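Local coordinates for metagenomic carboxyl esterase MGS0156 (PDB 5D8M), which probably hydrolyses carboxylic ester bonds, as an esterase with the parallel-sheet topology of the alpha/beta-hydrolase fold, at residues Ala43-His48 with Gly54-Asp59; Thr122-Gly127 with His140-Lys145; Ile267-Lys270 with Leu274-Gly277. All coordinates share one frame; numbering follows the deposited sequence.

Contact 1 (Ala43-His48 with Gly54-Asp59)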
ATOM      1  N   ALA A  43      -6.338 -11.436 -17.259  1.00 19.83           N
ATOM      2  CA  ALA A  43      -5.641 -12.406 -18.109  1.00 20.93           C
ATOM      3  C   ALA A  43      -4.720 -13.313 -17.300  1.00 21.21           C
ATOM      4  O   ALA A  43      -4.638 -14.515 -17.568  1.00 18.65           O
ATOM      5  CB  ALA A  43      -4.839 -11.682 -19.202  1.00 19.35           C
ATOM      6  N   ILE A  44      -4.042 -12.732 -16.303  1.00 17.30           N
ATOM      7  CA  ILE A  44      -3.164 -13.502 -15.419  1.00 18.35           C
ATOM      8  C   ILE A  44      -3.946 -14.620 -14.739  1.00 17.93           C
ATOM      9  O   ILE A  44      -3.514 -15.775 -14.707  1.00 18.02           O
ATOM     10  CB  ILE A  44      -2.482 -12.584 -14.357  1.00 18.66           C
ATOM     11  CG1 ILE A  44      -1.332 -11.809 -15.018  1.00 16.86           C
ATOM     12  CG2 ILE A  44      -1.952 -13.395 -13.167  1.00 19.15           C
ATOM     13  CD1 ILE A  44      -0.660 -10.814 -14.107  1.00 16.36           C
HETATM   14  N   MSE A  45      -5.117 -14.277 -14.219  1.00 18.22           N
HETATM   15  CA  MSE A  45      -5.912 -15.251 -13.497  1.00 18.03           C
HETATM   16  C   MSE A  45      -6.550 -16.251 -14.436  1.00 21.53           C
HETATM   17  O   MSE A  45      -6.727 -17.404 -14.062  1.00 23.66           O
HETATM   18  CB  MSE A  45      -6.963 -14.542 -12.661  1.00 18.96           C
HETATM   19  CG  MSE A  45      -6.306 -13.648 -11.622  1.00 20.97           C
HETATM   20 SE   MSE A  45      -7.541 -12.581 -10.587  0.56 22.18          SE
HETATM   21  CE  MSE A  45      -8.201 -13.983  -9.392  1.00 17.48           C
ATOM     22  N   ALA A  46      -6.893 -15.828 -15.650  1.00 18.46           N
ATOM     23  CA  ALA A  46      -7.440 -16.793 -16.600  1.00 23.57           C
ATOM     24  C   ALA A  46      -6.331 -17.759 -17.021  1.00 25.94           C
ATOM     25  O   ALA A  46      -6.585 -18.930 -17.272  1.00 27.13           O
ATOM     26  CB  ALA A  46      -8.060 -16.097 -17.820  1.00 22.72           C
ATOM     27  N   ASP A  47      -5.099 -17.264 -17.079  1.00 22.03           N
ATOM     28  CA  ASP A  47      -3.980 -18.065 -17.581  1.00 21.36           C
ATOM     29  C   ASP A  47      -3.402 -19.052 -16.551  1.00 21.72           C
ATOM     30  O   ASP A  47      -3.074 -20.176 -16.896  1.00 21.95           O
ATOM     31  CB  ASP A  47      -2.853 -17.151 -18.073  1.00 24.83           C
ATOM     32  CG  ASP A  47      -1.650 -17.937 -18.594  1.00 30.84           C
ATOM     33  OD1 ASP A  47      -1.690 -18.350 -19.770  1.00 38.68           O
ATOM     34  OD2 ASP A  47      -0.674 -18.150 -17.843  1.00 27.65           O
ATOM     35  N   HIS A  48      -3.217 -18.627 -15.304  1.00 21.11           N
ATOM     36  CA  HIS A  48      -2.618 -19.525 -14.314  1.00 21.21           C
ATOM     37  C   HIS A  48      -3.076 -19.203 -12.896  1.00 23.47           C
ATOM     38  O   HIS A  48      -2.337 -19.423 -11.941  1.00 24.92           O
ATOM     39  CB  HIS A  48      -1.074 -19.496 -14.402  1.00 23.08           C
ATOM     40  CG  HIS A  48      -0.465 -18.128 -14.258  1.00 21.87           C
ATOM     41  ND1 HIS A  48      -0.207 -17.304 -15.337  1.00 21.77           N
ATOM     42  CD2 HIS A  48      -0.030 -17.455 -13.163  1.00 20.91           C
ATOM     43  CE1 HIS A  48       0.335 -16.176 -14.910  1.00 19.08           C
ATOM     44  NE2 HIS A  48       0.465 -16.246 -13.596  1.00 17.92           N
ATOM     45  N   GLY A  54      -5.822 -17.492  -2.787  1.00 19.37           N
ATOM     46  CA  GLY A  54      -6.820 -16.444  -2.855  1.00 14.41           C
ATOM     47  C   GLY A  54      -7.573 -16.323  -4.176  1.00 19.15           C
ATOM     48  O   GLY A  54      -8.341 -15.374  -4.355  1.00 16.94           O
ATOM     49  N   ASP A  55      -7.356 -17.260  -5.105  1.00 19.59           N
ATOM     50  CA  ASP A  55      -8.064 -17.248  -6.391  1.00 18.89           C
ATOM     51  C   ASP A  55      -9.577 -17.066  -6.200  1.00 21.84           C
ATOM     52  O   ASP A  55     -10.178 -17.644  -5.289  1.00 18.34           O
ATOM     53  CB  ASP A  55      -7.808 -18.536  -7.173  1.00 21.02           C
ATOM     54  CG  ASP A  55      -8.313 -18.459  -8.628  1.00 27.50           C
ATOM     55  OD1 ASP A  55      -7.970 -17.484  -9.341  1.00 27.84           O
ATOM     56  OD2 ASP A  55      -9.039 -19.378  -9.067  1.00 28.65           O
ATOM     57  N   ARG A  56     -10.180 -16.260  -7.069  1.00 19.43           N
ATOM     58  CA  ARG A  56     -11.614 -15.982  -7.039  1.00 22.18           C
ATOM     59  C   ARG A  56     -12.023 -15.551  -8.442  1.00 23.71           C
ATOM     60  O   ARG A  56     -11.163 -15.353  -9.308  1.00 22.02           O
ATOM     61  CB  ARG A  56     -11.946 -14.879  -6.025  1.00 21.90           C
ATOM     62  CG  ARG A  56     -11.230 -13.561  -6.321  1.00 16.86           C
ATOM     63  CD  ARG A  56     -11.834 -12.360  -5.552  1.00 15.60           C
ATOM     64  NE  ARG A  56     -11.580 -12.429  -4.119  1.00 19.59           N
ATOM     65  CZ  ARG A  56     -11.804 -11.437  -3.260  1.00 20.92           C
ATOM     66  NH1 ARG A  56     -12.306 -10.267  -3.673  1.00 18.71           N
ATOM     67  NH2 ARG A  56     -11.528 -11.622  -1.977  1.00 18.61           N
ATOM     68  N   SER A  57     -13.318 -15.380  -8.675  1.00 22.50           N
ATOM     69  CA  SER A  57     -13.753 -14.917  -9.988  1.00 25.22           C
ATOM     70  C   SER A  57     -13.310 -13.482 -10.196  1.00 19.11           C
ATOM     71  O   SER A  57     -13.361 -12.683  -9.261  1.00 20.18           O
ATOM     72  CB  SER A  57     -15.264 -15.015 -10.150  1.00 27.20           C
ATOM     73  OG  SER A  57     -15.642 -14.473 -11.409  1.00 32.43           O
ATOM     74  N   SER A  58     -12.878 -13.159 -11.413  1.00 19.35           N
ATOM     75  CA  SER A  58     -12.496 -11.787 -11.757  1.00 24.60           C
ATOM     76  C   SER A  58     -13.667 -10.964 -12.322  1.00 22.60           C
ATOM     77  O   SER A  58     -13.536  -9.750 -12.543  1.00 21.54           O
ATOM     78  CB  SER A  58     -11.342 -11.794 -12.768  1.00 22.11           C
ATOM     79  OG  SER A  58     -11.752 -12.415 -13.966  1.00 24.19           O
ATOM     80  N   ASP A  59     -14.801 -11.624 -12.553  1.00 21.10           N
ATOM     81  CA  ASP A  59     -15.976 -10.972 -13.128  1.00 24.15           C
ATOM     82  C   ASP A  59     -16.540  -9.859 -12.249  1.00 23.50           C
ATOM     83  O   ASP A  59     -16.511  -9.950 -11.022  1.00 24.16           O
ATOM     84  CB  ASP A  59     -17.085 -11.997 -13.391  1.00 26.72           C
ATOM     85  CG  ASP A  59     -16.686 -13.031 -14.418  1.00 34.88           C
ATOM     86  OD1 ASP A  59     -15.620 -12.870 -15.048  1.00 36.90           O
ATOM     87  OD2 ASP A  59     -17.445 -14.004 -14.604  1.00 42.01           O
TER

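Contact 2 (Thr122-Gly127 with His140-Lys145)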
ATOM      1  N   THR A 122      12.568  -8.465  -2.665  1.00 14.54           N
ATOM      2  CA  THR A 122      13.248  -8.235  -1.400  1.00 16.23           C
ATOM      3  C   THR A 122      12.237  -7.658  -0.426  1.00 14.61           C
ATOM      4  O   THR A 122      11.534  -6.729  -0.774  1.00 16.14           O
ATOM      5  CB  THR A 122      14.427  -7.252  -1.561  1.00 18.89           C
ATOM      6  OG1 THR A 122      15.466  -7.880  -2.306  1.00 19.32           O
ATOM      7  CG2 THR A 122      14.962  -6.824  -0.212  1.00 19.79           C
ATOM      8  N   LEU A 123      12.153  -8.218   0.772  1.00 11.80           N
ATOM      9  CA  LEU A 123      11.319  -7.655   1.816  1.00 12.21           C
ATOM     10  C   LEU A 123      12.139  -6.767   2.765  1.00 13.65           C
ATOM     11  O   LEU A 123      13.108  -7.209   3.363  1.00 13.26           O
ATOM     12  CB  LEU A 123      10.635  -8.776   2.613  1.00 12.76           C
ATOM     13  CG  LEU A 123       9.815  -8.336   3.829  1.00 13.33           C
ATOM     14  CD1 LEU A 123       8.664  -7.414   3.429  1.00 13.36           C
ATOM     15  CD2 LEU A 123       9.274  -9.574   4.553  1.00 17.31           C
ATOM     16  N   VAL A 124      11.713  -5.524   2.938  1.00 13.28           N
ATOM     17  CA  VAL A 124      12.373  -4.628   3.871  1.00 14.51           C
ATOM     18  C   VAL A 124      11.716  -4.725   5.253  1.00 15.56           C
ATOM     19  O   VAL A 124      10.491  -4.693   5.379  1.00 17.63           O
ATOM     20  CB  VAL A 124      12.323  -3.171   3.359  1.00 18.40           C
ATOM     21  CG1 VAL A 124      12.969  -2.209   4.395  1.00 17.58           C
ATOM     22  CG2 VAL A 124      13.032  -3.094   2.016  1.00 16.31           C
ATOM     23  N   ARG A 125      12.523  -4.903   6.290  1.00 15.62           N
ATOM     24  CA  ARG A 125      11.987  -4.836   7.649  1.00 17.48           C
ATOM     25  C   ARG A 125      12.081  -3.387   8.110  1.00 17.23           C
ATOM     26  O   ARG A 125      13.171  -2.835   8.187  1.00 17.80           O
ATOM     27  CB  ARG A 125      12.753  -5.760   8.605  1.00 14.36           C
ATOM     28  CG  ARG A 125      12.295  -5.630  10.050  1.00 15.31           C
ATOM     29  CD  ARG A 125      12.881  -6.724  10.938  1.00 15.75           C
ATOM     30  NE  ARG A 125      12.591  -6.466  12.346  1.00 19.06           N
ATOM     31  CZ  ARG A 125      12.786  -7.332  13.337  1.00 20.39           C
ATOM     32  NH1 ARG A 125      13.287  -8.546  13.094  1.00 18.55           N
ATOM     33  NH2 ARG A 125      12.498  -6.967  14.581  1.00 19.58           N
ATOM     34  N   THR A 126      10.937  -2.770   8.349  1.00 15.62           N
ATOM     35  CA  THR A 126      10.865  -1.424   8.921  1.00 15.29           C
ATOM     36  C   THR A 126      10.467  -1.513  10.395  1.00 16.12           C
ATOM     37  O   THR A 126      10.053  -2.583  10.869  1.00 17.34           O
ATOM     38  CB  THR A 126       9.834  -0.549   8.177  1.00 15.08           C
ATOM     39  OG1 THR A 126       8.530  -1.142   8.288  1.00 19.20           O
ATOM     40  CG2 THR A 126      10.192  -0.395   6.704  1.00 17.45           C
ATOM     41  N   GLY A 127      10.600  -0.409  11.125  1.00 13.63           N
ATOM     42  CA  GLY A 127      10.119  -0.351  12.488  1.00 10.96           C
ATOM     43  C   GLY A 127       8.605  -0.271  12.459  1.00 17.13           C
ATOM     44  O   GLY A 127       8.030   0.671  11.898  1.00 13.59           O
ATOM     45  N   HIS A 140      16.744   3.430   2.681  1.00 13.92           N
ATOM     46  CA  HIS A 140      17.939   3.942   2.033  1.00 17.95           C
ATOM     47  C   HIS A 140      19.132   2.970   2.142  1.00 20.17           C
ATOM     48  O   HIS A 140      19.822   2.705   1.154  1.00 18.27           O
ATOM     49  CB  HIS A 140      18.312   5.291   2.650  1.00 17.46           C
ATOM     50  CG  HIS A 140      19.469   5.958   1.988  1.00 21.76           C
ATOM     51  ND1 HIS A 140      20.429   6.647   2.698  1.00 24.66           N
ATOM     52  CD2 HIS A 140      19.812   6.069   0.681  1.00 23.33           C
ATOM     53  CE1 HIS A 140      21.315   7.150   1.855  1.00 29.48           C
ATOM     54  NE2 HIS A 140      20.967   6.810   0.626  1.00 27.01           N
ATOM     55  N   GLU A 141      19.378   2.430   3.332  1.00 17.59           N
ATOM     56  CA  GLU A 141      20.531   1.538   3.504  1.00 19.51           C
ATOM     57  C   GLU A 141      20.330   0.179   2.811  1.00 19.13           C
ATOM     58  O   GLU A 141      21.278  -0.421   2.299  1.00 21.29           O
ATOM     59  CB  GLU A 141      20.830   1.310   4.988  1.00 23.41           C
ATOM     60  CG  GLU A 141      21.177   2.560   5.765  1.00 30.58           C
ATOM     61  CD  GLU A 141      22.395   3.285   5.215  1.00 45.33           C
ATOM     62  OE1 GLU A 141      22.411   4.528   5.287  1.00 49.37           O
ATOM     63  OE2 GLU A 141      23.340   2.621   4.723  1.00 50.42           O
ATOM     64  N   VAL A 142      19.106  -0.319   2.817  1.00 14.87           N
ATOM     65  CA  VAL A 142      18.813  -1.597   2.180  1.00 15.96           C
ATOM     66  C   VAL A 142      19.036  -1.510   0.664  1.00 15.05           C
ATOM     67  O   VAL A 142      19.757  -2.310   0.087  1.00 18.01           O
ATOM     68  CB  VAL A 142      17.350  -2.067   2.450  1.00 16.85           C
ATOM     69  CG1 VAL A 142      16.976  -3.225   1.502  1.00 16.22           C
ATOM     70  CG2 VAL A 142      17.187  -2.498   3.906  1.00 16.97           C
ATOM     71  N   VAL A 143      18.407  -0.530   0.031  1.00 14.84           N
ATOM     72  CA  VAL A 143      18.476  -0.412  -1.420  1.00 16.00           C
ATOM     73  C   VAL A 143      19.908  -0.180  -1.902  1.00 19.66           C
ATOM     74  O   VAL A 143      20.315  -0.729  -2.941  1.00 18.09           O
ATOM     75  CB  VAL A 143      17.540   0.692  -1.898  1.00 18.71           C
ATOM     76  CG1 VAL A 143      17.702   0.924  -3.402  1.00 21.87           C
ATOM     77  CG2 VAL A 143      16.127   0.291  -1.587  1.00 19.31           C
ATOM     78  N   ALA A 144      20.691   0.554  -1.105  1.00 18.94           N
ATOM     79  CA  ALA A 144      22.099   0.776  -1.398  1.00 23.47           C
ATOM     80  C   ALA A 144      22.890  -0.519  -1.549  1.00 25.66           C
ATOM     81  O   ALA A 144      23.938  -0.514  -2.183  1.00 23.10           O
ATOM     82  CB  ALA A 144      22.754   1.645  -0.306  1.00 24.52           C
ATOM     83  N   LYS A 145      22.390  -1.614  -0.978  1.00 21.35           N
ATOM     84  CA  LYS A 145      23.105  -2.886  -1.003  1.00 24.62           C
ATOM     85  C   LYS A 145      22.561  -3.861  -2.050  1.00 22.00           C
ATOM     86  O   LYS A 145      23.077  -4.959  -2.198  1.00 24.23           O
ATOM     87  CB  LYS A 145      23.056  -3.540   0.386  1.00 22.77           C
ATOM     88  CG  LYS A 145      23.773  -2.738   1.460  1.00 25.89           C
ATOM     89  CD  LYS A 145      23.695  -3.458   2.801  1.00 28.81           C
ATOM     90  CE  LYS A 145      24.360  -2.660   3.915  1.00 28.21           C
ATOM     91  NZ  LYS A 145      23.607  -1.430   4.231  1.00 27.35           N
TER

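Contact 3 (Ile267-Lys270 with Leu274-Gly277)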
ATOM      1  N   ILE A 267     -16.257   4.128  11.568  1.00 20.29           N
ATOM      2  CA  ILE A 267     -15.925   5.523  11.757  1.00 19.68           C
ATOM      3  C   ILE A 267     -15.732   6.227  10.414  1.00 15.47           C
ATOM      4  O   ILE A 267     -16.328   7.290  10.167  1.00 19.90           O
ATOM      5  CB  ILE A 267     -14.663   5.677  12.605  1.00 21.22           C
ATOM      6  CG1 ILE A 267     -14.932   5.130  14.009  1.00 22.59           C
ATOM      7  CG2 ILE A 267     -14.264   7.155  12.687  1.00 18.12           C
ATOM      8  CD1 ILE A 267     -13.681   5.072  14.865  1.00 22.54           C
ATOM      9  N   LEU A 268     -14.910   5.645   9.557  1.00 13.05           N
ATOM     10  CA  LEU A 268     -14.594   6.246   8.261  1.00 12.29           C
ATOM     11  C   LEU A 268     -15.821   6.316   7.348  1.00 16.69           C
ATOM     12  O   LEU A 268     -16.024   7.314   6.630  1.00 17.64           O
ATOM     13  CB  LEU A 268     -13.465   5.470   7.580  1.00 12.81           C
ATOM     14  CG  LEU A 268     -12.110   5.472   8.316  1.00 13.53           C
ATOM     15  CD1 LEU A 268     -11.053   4.734   7.511  1.00 14.26           C
ATOM     16  CD2 LEU A 268     -11.664   6.884   8.582  1.00 13.10           C
ATOM     17  N   ALA A 269     -16.664   5.288   7.417  1.00 14.98           N
ATOM     18  CA  ALA A 269     -17.860   5.219   6.579  1.00 14.97           C
ATOM     19  C   ALA A 269     -18.875   6.309   6.891  1.00 20.46           C
ATOM     20  O   ALA A 269     -19.764   6.536   6.091  1.00 22.36           O
ATOM     21  CB  ALA A 269     -18.516   3.855   6.707  1.00 17.24           C
ATOM     22  N   LYS A 270     -18.755   6.981   8.040  1.00 19.17           N
ATOM     23  CA  LYS A 270     -19.653   8.092   8.343  1.00 23.50           C
ATOM     24  C   LYS A 270     -19.584   9.191   7.284  1.00 23.74           C
ATOM     25  O   LYS A 270     -20.578   9.875   7.062  1.00 27.16           O
ATOM     26  CB  LYS A 270     -19.355   8.705   9.715  1.00 27.02           C
ATOM     27  CG  LYS A 270     -19.744   7.829  10.876  1.00 33.17           C
ATOM     28  CD  LYS A 270     -21.204   7.456  10.818  1.00 38.58           C
ATOM     29  CE  LYS A 270     -21.573   6.515  11.959  1.00 43.20           C
ATOM     30  NZ  LYS A 270     -22.733   7.029  12.750  1.00 50.67           N
ATOM     31  N   LEU A 274     -16.053   4.374   0.842  1.00 13.90           N
ATOM     32  CA  LEU A 274     -14.991   3.785   0.039  1.00 13.51           C
ATOM     33  C   LEU A 274     -13.719   3.872   0.851  1.00 14.38           C
ATOM     34  O   LEU A 274     -12.892   4.756   0.636  1.00 14.18           O
ATOM     35  CB  LEU A 274     -14.820   4.493  -1.309  1.00 13.45           C
ATOM     36  CG  LEU A 274     -15.779   4.050  -2.412  1.00 21.18           C
ATOM     37  CD1 LEU A 274     -17.228   4.338  -2.068  1.00 22.55           C
ATOM     38  CD2 LEU A 274     -15.430   4.760  -3.716  1.00 23.59           C
ATOM     39  N   ASN A 275     -13.598   2.962   1.812  1.00 12.78           N
ATOM     40  CA  ASN A 275     -12.452   2.906   2.699  1.00 12.81           C
ATOM     41  C   ASN A 275     -12.161   1.443   3.022  1.00 12.39           C
ATOM     42  O   ASN A 275     -13.067   0.615   3.005  1.00 11.66           O
ATOM     43  CB  ASN A 275     -12.702   3.690   3.993  1.00  9.29           C
ATOM     44  CG  ASN A 275     -13.567   2.918   4.996  1.00 12.87           C
ATOM     45  OD1 ASN A 275     -13.055   2.113   5.786  1.00 12.99           O
ATOM     46  ND2 ASN A 275     -14.871   3.196   5.001  1.00 14.87           N
ATOM     47  N   ASP A 276     -10.910   1.129   3.333  1.00 11.40           N
ATOM     48  CA  ASP A 276     -10.524  -0.269   3.530  1.00 10.17           C
ATOM     49  C   ASP A 276     -10.489  -0.662   5.003  1.00 12.00           C
ATOM     50  O   ASP A 276      -9.990  -1.724   5.353  1.00 13.15           O
ATOM     51  CB  ASP A 276      -9.163  -0.550   2.891  1.00 10.95           C
ATOM     52  CG  ASP A 276      -8.019   0.221   3.551  1.00 14.67           C
ATOM     53  OD1 ASP A 276      -8.161   0.740   4.675  1.00 15.28           O
ATOM     54  OD2 ASP A 276      -6.935   0.273   2.942  1.00 15.61           O
ATOM     55  N   GLY A 277     -11.034   0.197   5.857  1.00 14.27           N
ATOM     56  CA  GLY A 277     -11.036  -0.033   7.283  1.00 11.77           C
ATOM     57  C   GLY A 277     -10.144   0.966   7.986  1.00 14.36           C
ATOM     58  O   GLY A 277     -10.463   1.389   9.088  1.00 15.05           O
TER

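Contact 1 (Ala43-His48 with Gly54-Asp59)
Met45, modelled as selenomethionine, is the one residue of Ala43-His48 that touches the loop Gly54-Asp59, and the contact hangs on it. Its CB points at the loop, and CG, set anti to the carbonyl carbon (chi1 -62°), carries the chain on in that direction. SE comes up to Ser58, 4.5 Å from the Ser58 CB, at the limit of a loose touch. The bend at chi3 (76°) then turns the terminal methyl toward Asp55 and Arg56. There Met45 CE lies 3.3 Å from the backbone O of Arg56 and 3.5 Å from OD1 of Asp55, with the Arg56 CG beside it. These are not hydrogen bonds, but a methyl next to the heteroatom carries a slight positive charge, which probably makes the two oxygens tolerable neighbours. Ala326 and Ile63 also touch the Met45 side chain.

The Asp55 side chain runs antiparallel to Met45 alongside it, with OD1 the atom at the methyl. Arg56 points its CB away from the helix, and its NH1 bonds the backbone O of both Gly62 and Asn296. Farther along the helix, ND1 of His48 gives a nearly straight 2.7 Å bond, in the plane of its ring, to the anti lone pair of Asp47 OD2, while NE2 bonds Glu329. In the loop, Asp59 N bonds Ser57 OG at 3.2 Å, an ST turn.

Arg56 lies on Tyr322 and Pro323 ahead of helix 324-338. Helix 34-48 packs against that helix through Ile44 and Met45: the first and last long helices of this alpha/beta fold lie side by side.

Contact 2 (Thr122-Gly127 with His140-Lys145)
Val124 and Val142 bring the two backbones to 7.3 Å between their CA atoms, where the extended chain leaving strand 120-123 passes helix 132-143. Both residues aim CB at the other segment, and their side chains cross at a slant. The nearest approach is methyl to methyl, 4.0 Å between Val124 CG2 and Val142 CG1. The second methyls follow, with Val142 CG2 about 4.3 Å from Val124 CG1, which makes a small, loose touch of two branched ends. On Val142, CG1 stands anti to the backbone N (chi1 167°), and this also carries it toward the strand, where the CG2 methyl of Thr122 reaches it at 4.5 Å. Thr122 thus offers its carbon branch to the helix, while its OG1 bonds NH1 of Arg88. The interface is wholly apolar, and no hydrogen bond crosses it.

Lys145 N bonds the O of Val142 at 2.9 Å, and the Lys145 side chain folds back until NZ lies 3.2 Å from the O of Glu141. NZ approaches from well above that carbonyl's plane, 53° out of it.

Strand 120-123 forms one margin of the parallel sheet. Backbone to backbone, Thr122 bonds Leu89 and Leu91 of strand 87-92, and Val124 bonds Leu91. Val124 also packs on Val90 and on Ile139. Helix 132-143 connects the parallel strands 120-123 and 151-157, a beta-alpha-beta crossover that passes strand 87-92, while Val143 on another side of the helix meets Leu174 and Arg177 of helix 172-177.

Contact 3 (Ile267-Lys270 with Leu274-Gly277)
An Asx turn at Asn275, pressed against Leu268 of helix 262-269, introduces the loop that holds Asp276 OD2 in its bond to His299 ND1, a pairing consistent with the acid and histidine of an alpha/beta-hydrolase triad. Asn275 OD1 accepts from Gly277 N at 2.8 Å, with the donor tilted 24° from the carbonyl plane. The Asn275 CG sits between the backbone N and the carbonyl carbon (chi1 79°), toward the helix, and chi2 near 86° turns the flat of the amide to Leu268. Leu268 CB rests over that flat, 3.6 Å from Asn275 CG and about as near to both ends of the amide. Leu268 CD1 lies 3.7 Å from Gly277 O. At the amide's other end ND2 bonds Asp272 O and approaches Ala269. Gly277 has backbone angles that suit glycine. Replacing Asn275 with a leucine is likely to leave Gly277 N and Asp272 O without their side-chain partners and free the turn before Asp276 to shift. Polar atoms tie the amide to its own loop while a hydrocarbon covers its face, which fixes the rotation of a buried group: a flipped amide would set ND2 against the N-H of Gly277.

Contact 3 is the buried one. Contacts 1 and 2 are only partly so, although each has a buried residue at its heart. Contacts 1 and 3 both set a helix against the loop that follows it in the chain, whereas contact 2 joins a helix to the margin of the parallel sheet. No helix or strand serves two of them, and none touches another: the nearest atoms of contacts 1 and 3 are about 12 Å apart, and contacts 2 and 3 lie on opposite sides of the chain's centre. Chemistry follows place: a methyl among oxygens in contact 1, methyl on methyl in contact 2, and hydrocarbon over a hydrogen-bonded amide in contact 3.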